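Local coordinates for Iron(III) ABC transporter, periplasmic iron-compound-binding protein (Vibrio cholerae, PDB 3TEF) that probably captures iron-loaded catecholate siderophores in the periplasm and hands them to an ABC transporter for import, at residues P50-K55 and G266-E271; T170-G173 and R177-S180; V219-V224 and A259-I264; Q234-D239 and I252-V257. All coordinates share one frame; numbering follows the deposited sequence.

In the fold
Contact 3 is the common neighbour of the other three: its centre lies about 12 Å from that of contact 1, 13 Å from contact 2 and 14 Å from contact 4, and it touches each of them. Contacts 2 to 4 belong to the lobe built on the sheet holding strands 158-165, 168-172, 215-220 and 252-254, whereas contact 1 ties helix 267-279 to a loop following strand 42-43 of the other lobe's sheet. Contacts 1 and 4, with centres about 22 Å apart, do not touch. Arg177 of contact 2 and Tyr261 of contact 3 both meet Arg88, and Arg221 joins them through the Tyr261 hydroxyl, consistent with a lining for an anionic siderophore between the lobes.

Contact 1. Residues P50-K55 and G266-E271; sequences PDYLAK and GVKATE
The backbones of Tyr52 and Lys268 stay well apart, their CA atoms 8.3 Å from each other, with Tyr52 on a 3-10 turn and Lys268 in the first turn of helix 267-279. Side chains bridge the interval. Lys268 lays its CB over one face of the Tyr52 ring in a CH-pi contact, 3.8 Å from CB to the ring centroid and 18° off the ring normal. Its CG follows the rim, 3.8 Å from Tyr52 CD1, and the bend at chi2 (-56°) then carries the amine away. Pro50 CG lies against the opposite face, so the phenol is sandwiched between aliphatic carbons. In the two-lobed fold of iron-siderophore binding proteins, this contact joins a loop of the first lobe to the C-terminal helix. The phenol reaches that helix at its N-terminal end, where Gly266 is the N-cap residue; Tyr52 OH comes within 4.2 Å of Ala269 CB but takes its hydrogen bond from Asn258. Asp31 receives the backbone N-H groups of Lys268 and Ala269 and bonds weakly with the same phenol. Within the first turn, Gly266 O is gripped twice, by the backbone N of Thr270 and by Thr270 OG1 at 2.7 Å.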
loop_
_atom_site.group_PDB
_atom_site.type_symbol
_atom_site.label_atom_id
_atom_site.label_comp_id
_atom_site.label_asym_id
_atom_site.label_seq_id
_atom_site.Cartn_x
_atom_site.Cartn_y
_atom_site.Cartn_z
ATOM N N PRO A 50 2.776 7.916 -8.891
ATOM C CA PRO A 50 2.528 7.041 -10.038
ATOM C C PRO A 50 1.818 7.778 -11.175
ATOM O O PRO A 50 1.102 8.765 -10.954
ATOM C CB PRO A 50 1.621 5.941 -9.470
ATOM C CG PRO A 50 0.893 6.621 -8.328
ATOM C CD PRO A 50 1.898 7.596 -7.738
ATOM N N ASP A 51 2.021 7.286 -12.393
ATOM C CA ASP A 51 1.408 7.906 -13.555
ATOM C C ASP A 51 -0.083 8.139 -13.405
ATOM O O ASP A 51 -0.571 9.183 -13.811
ATOM C CB ASP A 51 1.663 7.075 -14.814
ATOM C CG ASP A 51 3.046 7.286 -15.372
ATOM O OD1 ASP A 51 3.742 8.216 -14.913
ATOM O OD2 ASP A 51 3.428 6.521 -16.288
ATOM N N TYR A 52 -0.813 7.190 -12.824
ATOM C CA TYR A 52 -2.263 7.337 -12.782
ATOM C C TYR A 52 -2.736 8.500 -11.902
ATOM O O TYR A 52 -3.928 8.825 -11.904
ATOM C CB TYR A 52 -2.983 6.021 -12.427
ATOM C CG TYR A 52 -2.664 5.449 -11.047
ATOM C CD1 TYR A 52 -3.371 5.856 -9.923
ATOM C CD2 TYR A 52 -1.660 4.497 -10.892
ATOM C CE1 TYR A 52 -3.076 5.332 -8.666
ATOM C CE2 TYR A 52 -1.367 3.960 -9.648
ATOM C CZ TYR A 52 -2.076 4.385 -8.547
ATOM O OH TYR A 52 -1.773 3.852 -7.308
ATOM N N LEU A 53 -1.809 9.123 -11.170
ATOM C CA LEU A 53 -2.111 10.306 -10.352
ATOM C C LEU A 53 -1.316 11.538 -10.806
ATOM O O LEU A 53 -1.157 12.505 -10.062
ATOM C CB LEU A 53 -1.834 10.033 -8.840
ATOM C CG LEU A 53 -2.670 8.900 -8.240
ATOM C CD1 LEU A 53 -2.152 8.554 -6.840
ATOM C CD2 LEU A 53 -4.153 9.272 -8.190
ATOM N N ALA A 54 -0.856 11.520 -12.051
ATOM C CA ALA A 54 0.070 12.543 -12.528
ATOM C C ALA A 54 -0.447 13.976 -12.420
ATOM O O ALA A 54 0.345 14.902 -12.223
ATOM C CB ALA A 54 0.502 12.234 -13.972
ATOM N N LYS A 55 -1.748 14.185 -12.573
ATOM C CA LYS A 55 -2.253 15.551 -12.548
ATOM C C LYS A 55 -1.996 16.230 -11.210
ATOM O O LYS A 55 -1.848 17.451 -11.140
ATOM C CB LYS A 55 -3.743 15.622 -12.905
ATOM C CG LYS A 55 -4.718 15.246 -11.797
ATOM C CD LYS A 55 -6.135 15.575 -12.245
ATOM C CE LYS A 55 -7.160 15.321 -11.166
ATOM N NZ LYS A 55 -8.564 15.595 -11.621
ATOM N N GLY A 266 -4.642 1.705 -1.833
ATOM C CA GLY A 266 -5.248 2.385 -2.957
ATOM C C GLY A 266 -6.181 1.454 -3.708
ATOM O O GLY A 266 -6.049 0.230 -3.625
ATOM N N VAL A 267 -7.126 2.030 -4.441
ATOM C CA VAL A 267 -7.966 1.232 -5.342
ATOM C C VAL A 267 -7.160 0.675 -6.525
ATOM O O VAL A 267 -7.103 -0.547 -6.733
ATOM C CB VAL A 267 -9.209 2.023 -5.793
ATOM C CG1 VAL A 267 -9.966 1.291 -6.913
ATOM C CG2 VAL A 267 -10.115 2.313 -4.583
ATOM N N LYS A 268 -6.506 1.557 -7.275
ATOM C CA LYS A 268 -5.682 1.120 -8.400
ATOM C C LYS A 268 -4.543 0.250 -7.890
ATOM O O LYS A 268 -4.161 -0.729 -8.529
ATOM C CB LYS A 268 -5.106 2.312 -9.168
ATOM C CG LYS A 268 -6.146 3.295 -9.676
ATOM C CD LYS A 268 -7.167 2.621 -10.544
ATOM C CE LYS A 268 -8.074 3.640 -11.218
ATOM N NZ LYS A 268 -8.776 3.044 -12.393
ATOM N N ALA A 269 -4.016 0.599 -6.715
ATOM C CA ALA A 269 -2.929 -0.164 -6.130
ATOM C C ALA A 269 -3.348 -1.600 -5.876
ATOM O O ALA A 269 -2.623 -2.541 -6.215
ATOM C CB ALA A 269 -2.459 0.504 -4.820
ATOM N N THR A 270 -4.535 -1.767 -5.306
ATOM C CA THR A 270 -5.020 -3.089 -4.951
ATOM C C THR A 270 -5.316 -3.886 -6.211
ATOM O O THR A 270 -5.034 -5.073 -6.275
ATOM C CB THR A 270 -6.249 -3.011 -4.038
ATOM O OG1 THR A 270 -5.887 -2.330 -2.832
ATOM C CG2 THR A 270 -6.738 -4.410 -3.702
ATOM N N GLU A 271 -5.853 -3.218 -7.221
ATOM C CA GLU A 271 -6.056 -3.878 -8.509
ATOM C C GLU A 271 -4.749 -4.344 -9.133
ATOM O O GLU A 271 -4.680 -5.439 -9.711
ATOM C CB GLU A 271 -6.854 -2.979 -9.442
ATOM C CG GLU A 271 -8.279 -2.864 -8.945
ATOM C CD GLU A 271 -9.103 -1.878 -9.722
ATOM O OE1 GLU A 271 -8.524 -0.954 -10.330
ATOM O OE2 GLU A 271 -10.339 -2.031 -9.723
#

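Contact 2. Residues T170-G173 and R177-S180; sequences TTFG and RFSS
Phe172 and Phe178 form a buried T-shaped (edge-to-face) aromatic pair at the point where strand 168-172 leaves the mixed sheet of the second lobe and the chain turns back toward helix 180-184. In this lobe of the periplasmic binding protein fold the pair closes the short loop between strand 168-172 and helix 180-184. Phe178 supplies the edge: its CE2 stands 3.7 Å above the centre of the Phe172 ring, and its CD2 lies 3.6 Å from Phe172 CG. The ring planes are nearly perpendicular, at 86°, with the centroids 5.0 Å apart. Both rings sit anti to their own carbonyl carbons (chi1 -67° for Phe172 and -58° for Phe178), which turns the two side chains into the space between the segments. Arg177 runs alongside Phe172, pointing the same way, and its CG rests over a face of the next ring, that of Phe178. Between the two segments in the chain, Ser176 bonds through its hydroxyl to Gly173 O and to the backbone N of Phe178. Strand 158-165 packs against the pair through Met163 and Leu161. The aliphatic part of Arg177 completes the contact, its CD 4.0 Å from Phe172 CE1.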
loop_
_atom_site.group_PDB
_atom_site.type_symbol
_atom_site.label_atom_id
_atom_site.label_comp_id
_atom_site.label_asym_id
_atom_site.label_seq_id
_atom_site.Cartn_x
_atom_site.Cartn_y
_atom_site.Cartn_z
ATOM N N THR A 170 15.857 -7.381 2.690
ATOM C CA THR A 170 15.088 -7.652 3.901
ATOM C C THR A 170 13.910 -8.549 3.559
ATOM O O THR A 170 13.480 -8.616 2.404
ATOM C CB THR A 170 14.574 -6.355 4.557
ATOM O OG1 THR A 170 13.859 -5.581 3.590
ATOM C CG2 THR A 170 15.741 -5.521 5.099
ATOM N N THR A 171 13.414 -9.266 4.564
ATOM C CA THR A 171 12.270 -10.142 4.360
ATOM C C THR A 171 11.136 -9.788 5.327
ATOM O O THR A 171 11.364 -9.254 6.416
ATOM C CB THR A 171 12.662 -11.630 4.461
ATOM O OG1 THR A 171 11.572 -12.448 4.001
ATOM C CG2 THR A 171 13.019 -12.015 5.891
ATOM N N PHE A 172 9.911 -10.071 4.896
ATOM C CA PHE A 172 8.707 -9.723 5.632
ATOM C C PHE A 172 7.792 -10.936 5.584
ATOM O O PHE A 172 7.769 -11.643 4.577
ATOM C CB PHE A 172 7.991 -8.567 4.932
ATOM C CG PHE A 172 8.739 -7.263 4.968
ATOM C CD1 PHE A 172 8.365 -6.270 5.855
ATOM C CD2 PHE A 172 9.796 -7.018 4.099
ATOM C CE1 PHE A 172 9.035 -5.063 5.892
ATOM C CE2 PHE A 172 10.477 -5.805 4.136
ATOM C CZ PHE A 172 10.092 -4.829 5.031
ATOM N N GLY A 173 7.022 -11.154 6.645
ATOM C CA GLY A 173 6.119 -12.294 6.701
ATOM C C GLY A 173 4.648 -11.928 6.810
ATOM O O GLY A 173 4.239 -10.818 6.451
ATOM N N ARG A 177 3.580 -5.443 6.795
ATOM C CA ARG A 177 2.902 -4.599 5.831
ATOM C C ARG A 177 2.550 -5.390 4.572
ATOM O O ARG A 177 1.702 -4.964 3.799
ATOM C CB ARG A 177 3.783 -3.407 5.466
ATOM C CG ARG A 177 5.124 -3.797 4.850
ATOM C CD ARG A 177 6.069 -2.598 4.833
ATOM N NE ARG A 177 5.540 -1.510 4.014
ATOM C CZ ARG A 177 5.843 -0.227 4.184
ATOM N NH1 ARG A 177 6.670 0.148 5.162
ATOM N NH2 ARG A 177 5.319 0.689 3.379
ATOM N N PHE A 178 3.211 -6.527 4.360
ATOM C CA PHE A 178 2.908 -7.364 3.188
ATOM C C PHE A 178 2.059 -8.578 3.565
ATOM O O PHE A 178 2.143 -9.628 2.932
ATOM C CB PHE A 178 4.189 -7.793 2.460
ATOM C CG PHE A 178 5.026 -6.642 2.000
ATOM C CD1 PHE A 178 4.595 -5.825 0.966
ATOM C CD2 PHE A 178 6.238 -6.351 2.615
ATOM C CE1 PHE A 178 5.367 -4.742 0.551
ATOM C CE2 PHE A 178 7.019 -5.282 2.195
ATOM C CZ PHE A 178 6.584 -4.477 1.160
ATOM N N SER A 179 1.234 -8.416 4.595
ATOM C CA SER A 179 0.347 -9.488 5.048
ATOM C C SER A 179 -0.510 -10.073 3.913
ATOM O O SER A 179 -0.837 -11.259 3.926
ATOM C CB SER A 179 -0.549 -8.999 6.190
ATOM O OG SER A 179 -1.498 -8.039 5.755
ATOM N N SER A 180 -0.853 -9.241 2.931
ATOM C CA SER A 180 -1.691 -9.664 1.804
ATOM C C SER A 180 -1.212 -10.966 1.166
ATOM O O SER A 180 -2.021 -11.838 0.821
ATOM C CB SER A 180 -1.710 -8.570 0.743
ATOM O OG SER A 180 -0.379 -8.267 0.377
#

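Contact 3. Residues V219-V224 and A259-I264; sequences VDRDKV and AWYIAI
The polar part of this contact is a single hydrogen bond from Arg221 to Tyr261. Arg221 NE donates to Tyr261 OH over 2.8 Å, with an N-H...O angle of 151°, and the oxygen lies close to the guanidinium plane. Guanidinium and phenol stand almost upright on each other, their planes 85° apart, so the arginine offers its edge and does not stack. A chain extended from CG to NE (chi3 179°) delivers the group from the end of strand 215-220. Beyond the segments, Ser165 OG holds Arg221 NH1, which restrains the guanidinium from a second side, and Arg88 makes a cation-pi contact with the Tyr261 ring. Two cationic partners would be expected to polarise the phenol.

The apolar part is made by three aliphatic side chains. Val224 CG2 lies beside the end of Ile262, 3.8 Å from its CD1, while Val219 CG1 lies 4.3 Å from Tyr261 CB at the base of the aromatic side chain.

Backbone polar atoms extend the arrangement. Helix 257-262 ends beside an inverse gamma turn centred on Ala263, and Tyr261 O there accepts a hydrogen bond from Arg88 and a weak one from Arg177. Such a cluster of arginines and a tyrosine resembles the anion-binding clefts of related catecholate-siderophore binding proteins, and it probably faces the siderophore between the lobes here.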
loop_
_atom_site.group_PDB
_atom_site.type_symbol
_atom_site.label_atom_id
_atom_site.label_comp_id
_atom_site.label_asym_id
_atom_site.label_seq_id
_atom_site.Cartn_x
_atom_site.Cartn_y
_atom_site.Cartn_z
ATOM N N VAL A 219 10.445 -6.792 -4.084
ATOM C CA VAL A 219 10.055 -5.382 -4.076
ATOM C C VAL A 219 11.306 -4.510 -4.207
ATOM O O VAL A 219 12.156 -4.485 -3.314
ATOM C CB VAL A 219 9.305 -5.019 -2.752
ATOM C CG1 VAL A 219 8.917 -3.536 -2.728
ATOM C CG2 VAL A 219 8.060 -5.908 -2.563
ATOM N N ASP A 220 11.418 -3.809 -5.333
ATOM C CA ASP A 220 12.579 -2.965 -5.614
ATOM C C ASP A 220 12.318 -1.563 -5.091
ATOM O O ASP A 220 11.821 -0.704 -5.810
ATOM C CB ASP A 220 12.842 -2.927 -7.120
ATOM C CG ASP A 220 14.093 -2.134 -7.484
ATOM O OD1 ASP A 220 14.844 -1.731 -6.567
ATOM O OD2 ASP A 220 14.332 -1.932 -8.694
ATOM N N ARG A 221 12.639 -1.335 -3.827
ATOM C CA ARG A 221 12.303 -0.064 -3.211
ATOM C C ARG A 221 12.966 1.108 -3.932
ATOM O O ARG A 221 12.407 2.201 -4.003
ATOM C CB ARG A 221 12.682 -0.066 -1.736
ATOM C CG ARG A 221 12.374 1.234 -1.039
ATOM C CD ARG A 221 12.555 1.083 0.458
ATOM N NE ARG A 221 12.274 2.337 1.141
ATOM C CZ ARG A 221 13.164 3.310 1.293
ATOM N NH1 ARG A 221 14.394 3.159 0.813
ATOM N NH2 ARG A 221 12.831 4.430 1.926
ATOM N N ASP A 222 14.149 0.872 -4.484
ATOM C CA ASP A 222 14.890 1.953 -5.118
ATOM C C ASP A 222 14.158 2.521 -6.332
ATOM O O ASP A 222 14.343 3.688 -6.676
ATOM C CB ASP A 222 16.307 1.505 -5.472
ATOM C CG ASP A 222 17.153 1.248 -4.241
ATOM O OD1 ASP A 222 16.866 1.857 -3.188
ATOM O OD2 ASP A 222 18.096 0.434 -4.322
ATOM N N LYS A 223 13.309 1.714 -6.962
ATOM C CA LYS A 223 12.563 2.169 -8.138
ATOM C C LYS A 223 11.839 3.497 -7.902
ATOM O O LYS A 223 11.791 4.348 -8.790
ATOM C CB LYS A 223 11.559 1.107 -8.611
ATOM C CG LYS A 223 12.125 0.034 -9.558
ATOM C CD LYS A 223 11.014 -0.925 -10.026
ATOM C CE LYS A 223 11.537 -2.341 -10.322
ATOM N NZ LYS A 223 10.521 -3.416 -10.007
ATOM N N VAL A 224 11.279 3.676 -6.710
ATOM C CA VAL A 224 10.494 4.871 -6.411
ATOM C C VAL A 224 11.250 5.899 -5.574
ATOM O O VAL A 224 10.732 6.987 -5.317
ATOM C CB VAL A 224 9.173 4.528 -5.681
ATOM C CG1 VAL A 224 8.255 3.708 -6.587
ATOM C CG2 VAL A 224 9.460 3.794 -4.380
ATOM N N ALA A 259 2.318 0.040 -6.058
ATOM C CA ALA A 259 1.093 -0.598 -5.608
ATOM C C ALA A 259 1.257 -1.255 -4.239
ATOM O O ALA A 259 0.356 -1.175 -3.411
ATOM C CB ALA A 259 0.608 -1.621 -6.614
ATOM N N TRP A 260 2.393 -1.924 -4.024
ATOM C CA TRP A 260 2.587 -2.733 -2.809
ATOM C C TRP A 260 3.189 -1.977 -1.631
ATOM O O TRP A 260 2.946 -2.327 -0.473
ATOM C CB TRP A 260 3.473 -3.950 -3.108
ATOM C CG TRP A 260 2.833 -4.983 -4.000
ATOM C CD1 TRP A 260 2.729 -4.934 -5.363
ATOM C CD2 TRP A 260 2.242 -6.230 -3.601
ATOM N NE1 TRP A 260 2.091 -6.055 -5.830
ATOM C CE2 TRP A 260 1.784 -6.868 -4.767
ATOM C CE3 TRP A 260 2.034 -6.854 -2.362
ATOM C CZ2 TRP A 260 1.143 -8.109 -4.743
ATOM C CZ3 TRP A 260 1.409 -8.084 -2.339
ATOM C CH2 TRP A 260 0.968 -8.699 -3.519
ATOM N N TYR A 261 3.971 -0.945 -1.926
ATOM C CA TYR A 261 4.789 -0.310 -0.904
ATOM C C TYR A 261 4.391 1.152 -0.647
ATOM O O TYR A 261 4.339 1.603 0.492
ATOM C CB TYR A 261 6.264 -0.423 -1.306
ATOM C CG TYR A 261 7.221 0.179 -0.301
ATOM C CD1 TYR A 261 7.441 -0.431 0.928
ATOM C CD2 TYR A 261 7.903 1.351 -0.589
ATOM C CE1 TYR A 261 8.323 0.126 1.856
ATOM C CE2 TYR A 261 8.791 1.914 0.328
ATOM C CZ TYR A 261 8.991 1.296 1.540
ATOM O OH TYR A 261 9.868 1.857 2.441
ATOM N N ILE A 262 4.102 1.883 -1.719
ATOM C CA ILE A 262 3.805 3.311 -1.620
ATOM C C ILE A 262 2.321 3.618 -1.427
ATOM O O ILE A 262 1.934 4.293 -0.469
ATOM C CB ILE A 262 4.307 4.087 -2.868
ATOM C CG1 ILE A 262 5.834 3.950 -3.024
ATOM C CG2 ILE A 262 3.878 5.558 -2.798
ATOM C CD1 ILE A 262 6.636 4.601 -1.926
ATOM N N ALA A 263 1.489 3.118 -2.334
ATOM C CA ALA A 263 0.097 3.542 -2.428
ATOM C C ALA A 263 -0.773 2.606 -1.615
ATOM O O ALA A 263 -1.703 1.972 -2.122
ATOM C CB ALA A 263 -0.356 3.556 -3.899
ATOM N N ILE A 264 -0.462 2.536 -0.329
ATOM C CA ILE A 264 -1.091 1.563 0.558
ATOM C C ILE A 264 -2.613 1.681 0.572
ATOM O O ILE A 264 -3.171 2.747 0.835
ATOM C CB ILE A 264 -0.537 1.727 1.971
ATOM C CG1 ILE A 264 0.960 1.387 1.988
ATOM C CG2 ILE A 264 -1.328 0.873 2.955
ATOM C CD1 ILE A 264 1.686 1.878 3.242
#

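Contact 4. Residues Q234-D239 and I252-V257; sequences QTFEND and IAYLDV
Tyr254 OH donates a hydrogen bond of 2.8 Å to Glu237 OE2, the central link of this contact. The phenol meets the carboxylate oxygen on its anti side, 32° out of the carboxylate plane, and OE2 in turn lies at the edge of the Tyr254 ring. Carboxylate and ring planes are inclined by 45°. On the same phenol, Phe236 CD2 approaches to 3.5 Å from OH and 4.1 Å from CE1. Ile252 CD1 completes this inner shell, 3.7 Å from Glu237 OE2, an aliphatic neighbour to a carboxylate oxygen.

The next layer explains how two consecutive residues come to bear on one tyrosine. Glu237 is the first residue to leave the helical conformation after helix 232-236 and centres an inverse gamma turn, closed by a weak bond from Asn238 N to Phe236 O. With CG anti to its backbone N (chi1 -174°), the Phe236 side chain swings toward the sheet, where its ring also meets that of Phe205. Asn238 then serves as N-cap of the following short helix, its OD1 accepting from Val241 N.

Farther out, strand 252-254 runs parallel to strand 215-220, and the connection between them crosses over through short helices including 232-236. Phe236 packs on Leu216 and Val218 of strand 215-220 and on Ile208 of helix 205-211, while Ile252 and Glu237 both touch Tyr247 of helix 245-248.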
loop_
_atom_site.group_PDB
_atom_site.type_symbol
_atom_site.label_atom_id
_atom_site.label_comp_id
_atom_site.label_asym_id
_atom_site.label_seq_id
_atom_site.Cartn_x
_atom_site.Cartn_y
_atom_site.Cartn_z
ATOM N N GLN A 234 18.257 -7.395 -13.513
ATOM C CA GLN A 234 19.573 -7.651 -14.087
ATOM C C GLN A 234 20.597 -8.013 -13.013
ATOM O O GLN A 234 21.415 -8.913 -13.196
ATOM C CB GLN A 234 20.057 -6.446 -14.902
ATOM C CG GLN A 234 21.530 -6.517 -15.300
ATOM C CD GLN A 234 21.846 -7.694 -16.208
ATOM O OE1 GLN A 234 20.960 -8.254 -16.855
ATOM N NE2 GLN A 234 23.122 -8.077 -16.258
ATOM N N THR A 235 20.535 -7.321 -11.885
ATOM C CA THR A 235 21.508 -7.524 -10.821
ATOM C C THR A 235 21.040 -8.537 -9.775
ATOM O O THR A 235 21.847 -9.304 -9.242
ATOM C CB THR A 235 21.873 -6.190 -10.139
ATOM O OG1 THR A 235 20.679 -5.436 -9.889
ATOM C CG2 THR A 235 22.794 -5.376 -11.040
ATOM N N PHE A 236 19.740 -8.544 -9.493
ATOM C CA PHE A 236 19.174 -9.428 -8.476
ATOM C C PHE A 236 19.361 -10.893 -8.842
ATOM O O PHE A 236 19.615 -11.734 -7.983
ATOM C CB PHE A 236 17.685 -9.138 -8.281
ATOM C CG PHE A 236 17.056 -9.915 -7.155
ATOM C CD1 PHE A 236 17.274 -9.551 -5.838
ATOM C CD2 PHE A 236 16.245 -11.005 -7.416
ATOM C CE1 PHE A 236 16.695 -10.264 -4.802
ATOM C CE2 PHE A 236 15.667 -11.725 -6.388
ATOM C CZ PHE A 236 15.889 -11.353 -5.078
ATOM N N GLU A 237 19.239 -11.195 -10.128
ATOM C CA GLU A 237 19.319 -12.575 -10.569
ATOM C C GLU A 237 20.767 -12.985 -10.792
ATOM O O GLU A 237 21.219 -13.140 -11.928
ATOM C CB GLU A 237 18.468 -12.786 -11.819
ATOM C CG GLU A 237 17.052 -12.265 -11.652
ATOM C CD GLU A 237 16.079 -12.865 -12.639
ATOM O OE1 GLU A 237 16.500 -13.183 -13.773
ATOM O OE2 GLU A 237 14.894 -13.030 -12.277
ATOM N N ASN A 238 21.493 -13.137 -9.688
ATOM C CA ASN A 238 22.872 -13.597 -9.724
ATOM C C ASN A 238 22.929 -15.111 -9.589
ATOM O O ASN A 238 21.900 -15.778 -9.650
ATOM C CB ASN A 238 23.685 -12.925 -8.622
ATOM C CG ASN A 238 23.056 -13.089 -7.252
ATOM O OD1 ASN A 238 22.412 -14.100 -6.965
ATOM N ND2 ASN A 238 23.237 -12.086 -6.397
ATOM N N ASP A 239 24.128 -15.648 -9.394
ATOM C CA ASP A 239 24.313 -17.096 -9.300
ATOM C C ASP A 239 23.528 -17.745 -8.159
ATOM O O ASP A 239 22.979 -18.837 -8.325
ATOM C CB ASP A 239 25.801 -17.448 -9.175
ATOM C CG ASP A 239 26.622 -16.951 -10.355
ATOM O OD1 ASP A 239 26.543 -17.572 -11.439
ATOM O OD2 ASP A 239 27.347 -15.943 -10.200
ATOM N N ILE A 252 9.855 -16.122 -9.990
ATOM C CA ILE A 252 10.318 -14.878 -9.376
ATOM C C ILE A 252 9.463 -13.756 -9.939
ATOM O O ILE A 252 9.435 -13.543 -11.158
ATOM C CB ILE A 252 11.790 -14.557 -9.683
ATOM C CG1 ILE A 252 12.712 -15.666 -9.186
ATOM C CG2 ILE A 252 12.180 -13.215 -9.048
ATOM C CD1 ILE A 252 14.183 -15.384 -9.449
ATOM N N ALA A 253 8.757 -13.052 -9.058
ATOM C CA ALA A 253 7.885 -11.963 -9.475
ATOM C C ALA A 253 8.404 -10.635 -8.938
ATOM O O ALA A 253 8.693 -10.519 -7.746
ATOM C CB ALA A 253 6.477 -12.204 -8.986
ATOM N N TYR A 254 8.525 -9.642 -9.816
ATOM C CA TYR A 254 8.936 -8.292 -9.404
ATOM C C TYR A 254 7.710 -7.405 -9.199
ATOM O O TYR A 254 7.154 -6.856 -10.149
ATOM C CB TYR A 254 9.941 -7.693 -10.402
ATOM C CG TYR A 254 11.204 -8.522 -10.473
ATOM C CD1 TYR A 254 12.265 -8.271 -9.619
ATOM C CD2 TYR A 254 11.313 -9.594 -11.359
ATOM C CE1 TYR A 254 13.405 -9.041 -9.649
ATOM C CE2 TYR A 254 12.456 -10.369 -11.403
ATOM C CZ TYR A 254 13.499 -10.087 -10.544
ATOM O OH TYR A 254 14.644 -10.847 -10.557
ATOM N N LEU A 255 7.290 -7.294 -7.942
ATOM C CA LEU A 255 6.037 -6.638 -7.592
ATOM C C LEU A 255 6.066 -5.144 -7.905
ATOM O O LEU A 255 7.101 -4.496 -7.765
ATOM C CB LEU A 255 5.733 -6.840 -6.107
ATOM C CG LEU A 255 5.606 -8.273 -5.571
ATOM C CD1 LEU A 255 5.273 -8.234 -4.099
ATOM C CD2 LEU A 255 4.545 -9.056 -6.321
ATOM N N ASP A 256 4.925 -4.601 -8.307
ATOM C CA ASP A 256 4.845 -3.175 -8.605
ATOM C C ASP A 256 5.106 -2.396 -7.320
ATOM O O ASP A 256 4.364 -2.503 -6.348
ATOM C CB ASP A 256 3.471 -2.817 -9.164
ATOM C CG ASP A 256 3.388 -1.365 -9.601
ATOM O OD1 ASP A 256 3.748 -1.064 -10.759
ATOM O OD2 ASP A 256 2.976 -0.522 -8.788
ATOM N N VAL A 257 6.175 -1.618 -7.300
ATOM C CA VAL A 257 6.577 -0.982 -6.050
ATOM C C VAL A 257 5.563 0.047 -5.557
ATOM O O VAL A 257 5.262 0.099 -4.370
ATOM C CB VAL A 257 7.964 -0.336 -6.158
ATOM C CG1 VAL A 257 8.341 0.304 -4.821
ATOM C CG2 VAL A 257 8.979 -1.380 -6.558
#